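Local coordinates for protein cytochrome c'' (PDB 1GU2) that carries a covalently attached heme c and probably serves in electron transfer, at residues P26-G31 against F112-L117; N55-V60 against L117-P122. All coordinates share one frame; numbering follows the deposited sequence.

Interaction 1: P26-G31 against F112-L117; sequences PSITDG and FIAYLL
Gly31 and Phe112 bring two helices to within 4.2 Å, CA to CA; a turn earlier in one helix and a turn later in the other, Ile28 CA and Tyr115 CA are 4.6 Å apart. Pairing of helix 28-36, which precedes the heme-attachment motif, with the C-terminal helix 106-118 is consistent with the helix interface of the cytochrome c fold. Gly31 permits the close approach: a beta carbon built on it would lie only 3.0 Å from Tyr115 CB and 3.2 Å from Phe112 N, too near for unstrained packing.

Tyr115 can be followed outward. Its CB sits beside the backbone of helix 28-36, 4.1 Å from Gly31 C and slightly closer to the carbonyl oxygen of Ile28. With CG anti to the backbone N (chi1 163°), CG still borders Gly31 C, while CD1 meets Ile28 CG2 at the ring edge. The two side chains cross at about a right angle. The hydroxyl has its polar partner, Glu119, beyond this segment.

Ala114 points its methyl at the other segment, where CB packs 3.8 Å from Pro26 CB and also against Ile28 CG1; Ile28 was modelled in two conformers, so its contacts describe one of them. At the start of helix 28-36, Ser27 is the N-cap: its OG accepts from Asp30 N at 2.9 Å, with an N-H...O angle of 163°.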
ATOM      1  N   PRO A  26       1.766   7.309 -12.080  1.00 10.89           N
ATOM      2  CA  PRO A  26       1.045   6.223 -11.382  1.00 12.28           C
ATOM      3  C   PRO A  26      -0.142   5.642 -12.121  1.00 11.12           C
ATOM      4  O   PRO A  26      -0.893   6.338 -12.828  1.00 13.97           O
ATOM      5  CB  PRO A  26       0.509   6.918 -10.125  1.00 16.38           C
ATOM      6  CG  PRO A  26       1.263   8.151  -9.950  1.00 14.57           C
ATOM      7  CD  PRO A  26       1.856   8.536 -11.287  1.00 12.98           C
ATOM      8  N   SER A  27      -0.374   4.361 -11.906  1.00 11.80           N
ATOM      9  CA  SER A  27      -1.538   3.649 -12.364  1.00 12.89           C
ATOM     10  C   SER A  27      -2.342   3.147 -11.178  1.00 12.55           C
ATOM     11  O   SER A  27      -1.872   2.230 -10.489  1.00 11.66           O
ATOM     12  CB  SER A  27      -1.111   2.405 -13.156  1.00 14.22           C
ATOM     13  OG  SER A  27      -2.244   1.595 -13.420  1.00 15.74           O
ATOM     14  N   ILE A  28      -3.499   3.754 -10.973  1.00 12.21           N
ATOM     15  CA  ILE A  28      -4.312   3.247  -9.883  1.00 13.14           C
ATOM     16  C   ILE A  28      -4.872   1.855 -10.159  1.00 12.60           C
ATOM     17  O   ILE A  28      -5.082   1.101  -9.199  1.00 13.29           O
ATOM     18  CB  ILE A  28      -5.405   4.263  -9.599  0.50 16.98           C
ATOM     19  CG1 ILE A  28      -4.648   5.309  -8.727  0.50 19.80           C
ATOM     20  CG2 ILE A  28      -6.674   3.866  -8.923  0.50 19.40           C
ATOM     21  CD1 ILE A  28      -5.272   6.594  -9.082  0.50 31.30           C
ATOM     22  N   THR A  29      -5.082   1.492 -11.402  1.00 13.47           N
ATOM     23  CA  THR A  29      -5.450   0.131 -11.757  1.00 14.42           C
ATOM     24  C   THR A  29      -4.390  -0.866 -11.306  1.00 13.59           C
ATOM     25  O   THR A  29      -4.677  -1.935 -10.716  1.00 14.36           O
ATOM     26  CB  THR A  29      -5.695   0.023 -13.276  1.00 17.59           C
ATOM     27  OG1 THR A  29      -6.803   0.827 -13.662  1.00 22.93           O
ATOM     28  CG2 THR A  29      -6.126  -1.408 -13.617  1.00 24.97           C
ATOM     29  N   ASP A  30      -3.127  -0.525 -11.612  1.00 12.99           N
ATOM     30  CA  ASP A  30      -2.069  -1.445 -11.182  1.00 12.62           C
ATOM     31  C   ASP A  30      -1.924  -1.466  -9.687  1.00 11.69           C
ATOM     32  O   ASP A  30      -1.609  -2.524  -9.124  1.00 12.46           O
ATOM     33  CB  ASP A  30      -0.753  -1.059 -11.861  1.00 13.12           C
ATOM     34  CG  ASP A  30      -0.715  -1.369 -13.360  1.00 15.54           C
ATOM     35  OD1 ASP A  30       0.175  -0.755 -14.003  1.00 17.69           O
ATOM     36  OD2 ASP A  30      -1.520  -2.178 -13.853  1.00 18.21           O
ATOM     37  N   GLY A  31      -2.124  -0.360  -9.015  1.00 10.85           N
ATOM     38  CA  GLY A  31      -2.068  -0.366  -7.539  1.00 11.66           C
ATOM     39  C   GLY A  31      -3.147  -1.244  -6.940  1.00 10.92           C
ATOM     40  O   GLY A  31      -2.860  -1.975  -5.984  1.00 11.09           O
ATOM     41  N   PHE A 112       0.409   2.104  -5.483  1.00  9.64           N
ATOM     42  CA  PHE A 112      -0.408   1.723  -4.346  1.00  9.30           C
ATOM     43  C   PHE A 112      -0.905   2.938  -3.568  1.00  9.21           C
ATOM     44  O   PHE A 112      -2.073   2.986  -3.212  1.00  9.36           O
ATOM     45  CB  PHE A 112       0.379   0.762  -3.449  1.00  9.33           C
ATOM     46  CG  PHE A 112      -0.422   0.415  -2.204  1.00  9.19           C
ATOM     47  CD1 PHE A 112      -0.004   0.825  -0.957  1.00 11.16           C
ATOM     48  CD2 PHE A 112      -1.586  -0.320  -2.348  1.00 10.68           C
ATOM     49  CE1 PHE A 112      -0.742   0.506   0.168  1.00 14.46           C
ATOM     50  CE2 PHE A 112      -2.353  -0.617  -1.260  1.00 13.25           C
ATOM     51  CZ  PHE A 112      -1.915  -0.198  -0.022  1.00 13.99           C
ATOM     52  N   ILE A 113      -0.035   3.916  -3.300  1.00  9.59           N
ATOM     53  CA  ILE A 113      -0.470   5.086  -2.550  1.00  9.42           C
ATOM     54  C   ILE A 113      -1.443   5.899  -3.381  1.00  9.24           C
ATOM     55  O   ILE A 113      -2.446   6.407  -2.852  1.00 10.43           O
ATOM     56  CB  ILE A 113       0.727   5.894  -2.001  1.00  9.64           C
ATOM     57  CG1 ILE A 113       1.633   5.049  -1.098  1.00 10.53           C
ATOM     58  CG2 ILE A 113       0.208   7.146  -1.311  1.00 12.75           C
ATOM     59  CD1 ILE A 113       2.915   5.731  -0.655  1.00 12.70           C
ATOM     60  N   ALA A 114      -1.253   5.986  -4.686  1.00  9.64           N
ATOM     61  CA  ALA A 114      -2.195   6.675  -5.552  1.00 10.69           C
ATOM     62  C   ALA A 114      -3.520   5.968  -5.481  1.00 10.13           C
ATOM     63  O   ALA A 114      -4.573   6.588  -5.376  1.00 10.76           O
ATOM     64  CB  ALA A 114      -1.668   6.717  -6.978  1.00 11.35           C
ATOM     65  N   TYR A 115      -3.519   4.641  -5.498  1.00 10.09           N
ATOM     66  CA  TYR A 115      -4.787   3.877  -5.335  1.00 10.70           C
ATOM     67  C   TYR A 115      -5.432   4.195  -3.995  1.00 10.35           C
ATOM     68  O   TYR A 115      -6.652   4.429  -3.876  1.00 11.34           O
ATOM     69  CB  TYR A 115      -4.480   2.369  -5.529  1.00 11.06           C
ATOM     70  CG  TYR A 115      -5.605   1.507  -4.986  1.00 11.33           C
ATOM     71  CD1 TYR A 115      -6.869   1.583  -5.545  1.00 13.81           C
ATOM     72  CD2 TYR A 115      -5.422   0.642  -3.912  1.00 12.87           C
ATOM     73  CE1 TYR A 115      -7.890   0.776  -5.021  1.00 16.51           C
ATOM     74  CE2 TYR A 115      -6.421  -0.166  -3.372  1.00 14.21           C
ATOM     75  CZ  TYR A 115      -7.651  -0.068  -3.976  1.00 15.47           C
ATOM     76  OH  TYR A 115      -8.689  -0.793  -3.470  1.00 19.14           O
ATOM     77  N   LEU A 116      -4.669   4.233  -2.896  1.00 10.69           N
ATOM     78  CA  LEU A 116      -5.226   4.599  -1.575  1.00 11.44           C
ATOM     79  C   LEU A 116      -5.925   5.963  -1.609  1.00 11.70           C
ATOM     80  O   LEU A 116      -6.956   6.110  -0.890  1.00 12.79           O
ATOM     81  CB  LEU A 116      -4.158   4.628  -0.517  1.00 10.30           C
ATOM     82  CG  LEU A 116      -3.537   3.311  -0.066  1.00 10.10           C
ATOM     83  CD1 LEU A 116      -2.541   3.575   1.061  1.00 11.31           C
ATOM     84  CD2 LEU A 116      -4.555   2.300   0.399  1.00 11.51           C
ATOM     85  N   LEU A 117      -5.428   6.929  -2.359  1.00 11.81           N
ATOM     86  CA  LEU A 117      -6.032   8.272  -2.455  1.00 11.84           C
ATOM     87  C   LEU A 117      -7.423   8.191  -3.068  1.00 12.84           C
ATOM     88  O   LEU A 117      -8.224   9.110  -2.886  1.00 14.57           O
ATOM     89  CB  LEU A 117      -5.178   9.241  -3.274  1.00 13.69           C
ATOM     90  CG  LEU A 117      -3.816   9.626  -2.709  1.00 17.45           C
ATOM     91  CD1 LEU A 117      -3.024  10.505  -3.659  1.00 24.59           C
ATOM     92  CD2 LEU A 117      -3.973  10.276  -1.352  1.00 24.18           C
TER

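Interaction 2: N55-V60 against L117-P122; sequences NNPANV and LTETKP
Glu119 OE2, which lies 4.0 Å from Pro57 CD, is held by a hydrogen bond to Tyr115 OH. The chain leading to this oxygen is bent: with CG beside the backbone N (chi1 -67°) and a second turn at chi2 (-85°), the side chain crosses the Pro57 ring at about a right angle. The evidence is in the methylenes: Glu119 CB stands 3.7 Å from Pro57 CG, and Glu119 CG borders both CG and CD of the same ring. Asn56 lies next to the carboxylate, its amide plane 29° from that of Glu119.

The proline belongs to a type I beta turn, Asn56 to Asn59, closed by Asn59 N bonding to Asn56 O at 3.0 Å. This turn begins three residues after His53, the axial ligand that ends the CXXCH motif, and the contact packs the tail that leaves helix 106-118 against the loop that follows the heme-attachment motif. Shortening Glu119 to an alanine would remove CG and the carboxylate, and is likely to leave the Tyr115 hydroxyl without its mate and Pro57 CD and part of CG with less cover.

Further along the tail, Ala58 points its methyl at the peptide link between Lys121 and Pro122, with CB 3.6 Å from Pro122 N. Pro122 in turn sets its ring over the next carbonyl of the turn, CG resting 3.6 Å from Ala58 O.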
ATOM      1  N   ASN A  55     -10.581  -6.258   0.946  1.00 12.70           N
ATOM      2  CA  ASN A  55     -10.473  -5.768  -0.432  1.00 13.12           C
ATOM      3  C   ASN A  55     -10.818  -4.321  -0.653  1.00 12.83           C
ATOM      4  O   ASN A  55     -10.938  -3.774  -1.751  1.00 13.89           O
ATOM      5  CB  ASN A  55     -11.325  -6.600  -1.447  1.00 15.76           C
ATOM      6  CG  ASN A  55     -12.787  -6.500  -1.165  1.00 17.84           C
ATOM      7  OD1 ASN A  55     -13.270  -5.619  -0.461  1.00 20.64           O
ATOM      8  ND2 ASN A  55     -13.543  -7.462  -1.719  1.00 27.87           N
ATOM      9  N   ASN A  56     -11.012  -3.530   0.308  1.00 12.88           N
ATOM     10  CA  ASN A  56     -11.248  -2.112   0.481  1.00 11.65           C
ATOM     11  C   ASN A  56     -10.366  -1.544   1.607  1.00 11.65           C
ATOM     12  O   ASN A  56     -10.655  -1.728   2.794  1.00 11.53           O
ATOM     13  CB  ASN A  56     -12.746  -1.856   0.736  1.00 12.75           C
ATOM     14  CG  ASN A  56     -13.153  -0.412   0.611  1.00 12.69           C
ATOM     15  OD1 ASN A  56     -14.335  -0.006   0.564  1.00 17.30           O
ATOM     16  ND2 ASN A  56     -12.186   0.450   0.530  1.00 10.66           N
ATOM     17  N   PRO A  57      -9.364  -0.757   1.225  1.00 11.07           N
ATOM     18  CA  PRO A  57      -8.471  -0.170   2.250  1.00 11.16           C
ATOM     19  C   PRO A  57      -9.053   0.939   3.087  1.00 10.98           C
ATOM     20  O   PRO A  57      -8.435   1.436   4.036  1.00 11.85           O
ATOM     21  CB  PRO A  57      -7.311   0.318   1.378  1.00 13.30           C
ATOM     22  CG  PRO A  57      -7.927   0.663   0.069  1.00 12.48           C
ATOM     23  CD  PRO A  57      -8.968  -0.379  -0.142  1.00 11.58           C
ATOM     24  N   ALA A  58     -10.297   1.382   2.882  1.00 11.73           N
ATOM     25  CA  ALA A  58     -11.085   2.264   3.679  1.00 11.94           C
ATOM     26  C   ALA A  58     -11.727   1.508   4.840  1.00 11.90           C
ATOM     27  O   ALA A  58     -12.239   2.170   5.765  1.00 13.34           O
ATOM     28  CB  ALA A  58     -12.142   2.951   2.822  1.00 13.99           C
ATOM     29  N   ASN A  59     -11.699   0.178   4.853  1.00 11.01           N
ATOM     30  CA  ASN A  59     -12.283  -0.600   5.941  1.00 11.24           C
ATOM     31  C   ASN A  59     -11.263  -0.987   7.012  1.00 11.29           C
ATOM     32  O   ASN A  59     -10.054  -0.969   6.789  1.00 11.62           O
ATOM     33  CB  ASN A  59     -12.930  -1.950   5.478  1.00 15.17           C
ATOM     34  CG  ASN A  59     -14.332  -1.625   5.024  1.00 22.34           C
ATOM     35  OD1 ASN A  59     -15.444  -1.666   5.459  1.00 22.91           O
ATOM     36  ND2 ASN A  59     -14.246  -1.202   3.807  1.00 17.11           N
ATOM     37  N   VAL A  60     -11.755  -1.388   8.172  1.00 12.32           N
ATOM     38  CA  VAL A  60     -10.918  -1.972   9.215  1.00 12.03           C
ATOM     39  C   VAL A  60     -10.550  -3.376   8.803  1.00 11.88           C
ATOM     40  O   VAL A  60     -11.391  -4.168   8.405  1.00 15.15           O
ATOM     41  CB  VAL A  60     -11.696  -1.933  10.531  1.00 14.98           C
ATOM     42  CG1 VAL A  60     -10.988  -2.759  11.570  1.00 17.28           C
ATOM     43  CG2 VAL A  60     -11.873  -0.497  11.021  1.00 16.07           C
ATOM     44  N   LEU A 117      -5.428   6.929  -2.359  1.00 11.81           N
ATOM     45  CA  LEU A 117      -6.032   8.272  -2.455  1.00 11.84           C
ATOM     46  C   LEU A 117      -7.423   8.191  -3.068  1.00 12.84           C
ATOM     47  O   LEU A 117      -8.224   9.110  -2.886  1.00 14.57           O
ATOM     48  CB  LEU A 117      -5.178   9.241  -3.274  1.00 13.69           C
ATOM     49  CG  LEU A 117      -3.816   9.626  -2.709  1.00 17.45           C
ATOM     50  CD1 LEU A 117      -3.024  10.505  -3.659  1.00 24.59           C
ATOM     51  CD2 LEU A 117      -3.973  10.276  -1.352  1.00 24.18           C
ATOM     52  N   THR A 118      -7.739   7.136  -3.794  1.00 13.84           N
ATOM     53  CA  THR A 118      -8.990   7.050  -4.491  1.00 14.31           C
ATOM     54  C   THR A 118     -10.077   6.278  -3.720  1.00 16.39           C
ATOM     55  O   THR A 118     -11.235   6.300  -4.137  1.00 19.15           O
ATOM     56  CB  THR A 118      -8.900   6.322  -5.859  1.00 16.08           C
ATOM     57  OG1 THR A 118      -8.609   4.914  -5.691  1.00 19.16           O
ATOM     58  CG2 THR A 118      -7.860   7.020  -6.667  1.00 18.35           C
ATOM     59  N   GLU A 119      -9.693   5.607  -2.645  1.00 15.89           N
ATOM     60  CA  GLU A 119     -10.586   4.770  -1.838  1.00 17.21           C
ATOM     61  C   GLU A 119     -11.008   5.564  -0.625  1.00 17.53           C
ATOM     62  O   GLU A 119     -10.486   5.624   0.468  1.00 31.73           O
ATOM     63  CB  GLU A 119      -9.933   3.434  -1.467  1.00 20.69           C
ATOM     64  CG  GLU A 119      -9.723   2.560  -2.685  1.00 23.98           C
ATOM     65  CD  GLU A 119     -10.958   1.774  -3.011  1.00 25.27           C
ATOM     66  OE1 GLU A 119     -12.094   2.223  -2.794  1.00 24.34           O
ATOM     67  OE2 GLU A 119     -10.833   0.642  -3.515  1.00 24.94           O
ATOM     68  N   THR A 120     -12.096   6.311  -0.745  1.00 17.42           N
ATOM     69  CA  THR A 120     -12.433   7.247   0.326  1.00 19.52           C
ATOM     70  C   THR A 120     -13.701   6.791   1.037  1.00 18.40           C
ATOM     71  O   THR A 120     -14.177   7.487   1.934  1.00 20.55           O
ATOM     72  CB  THR A 120     -12.649   8.667  -0.216  1.00 24.40           C
ATOM     73  OG1 THR A 120     -13.797   8.622  -1.062  1.00 24.77           O
ATOM     74  CG2 THR A 120     -11.490   9.187  -1.089  1.00 25.66           C
ATOM     75  N   LYS A 121     -14.316   5.680   0.629  1.00 19.25           N
ATOM     76  CA  LYS A 121     -15.580   5.263   1.233  1.00 22.21           C
ATOM     77  C   LYS A 121     -15.535   3.800   1.694  1.00 18.73           C
ATOM     78  O   LYS A 121     -15.308   2.870   0.888  1.00 17.60           O
ATOM     79  CB  LYS A 121     -16.735   5.435   0.241  1.00 31.17           C
ATOM     80  CG  LYS A 121     -16.871   6.837  -0.348  1.00 38.61           C
ATOM     81  CD  LYS A 121     -17.807   7.657   0.538  1.00 51.11           C
ATOM     82  CE  LYS A 121     -17.999   9.051  -0.044  1.00 56.58           C
ATOM     83  NZ  LYS A 121     -18.404  10.069   0.985  1.00 75.00           N
ATOM     84  N   PRO A 122     -15.733   3.544   2.964  1.00 18.56           N
ATOM     85  CA  PRO A 122     -15.810   2.145   3.429  1.00 17.77           C
ATOM     86  C   PRO A 122     -16.951   1.421   2.781  1.00 18.18           C
ATOM     87  O   PRO A 122     -18.042   1.943   2.563  1.00 19.39           O
ATOM     88  CB  PRO A 122     -16.012   2.307   4.937  1.00 21.29           C
ATOM     89  CG  PRO A 122     -15.468   3.665   5.221  1.00 24.16           C
ATOM     90  CD  PRO A 122     -15.844   4.517   4.051  1.00 24.09           C
TER

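How the interactions relate
Interactions 1 and 2 follow one another along helix 106-118 and its exit, share Leu117, and have centres 12 Å apart. They meet directly: Tyr115 OH of interaction 1 is 3.4 Å from Pro57 CD of interaction 2, and Leu116 CD2 is 3.5 Å from Pro57 CB. Pro57 is therefore packed between the helix and the tail that leaves it. Their relation to the heme differs. In interaction 1 the Phe112 side chain belongs to the heme pocket, about 4 Å from the cofactor at nearest atoms; in interaction 2 the side chain of Pro57 is about 8 Å from the bound heme c. Both side chains lie about 6 Å from that of the axial ligand His53.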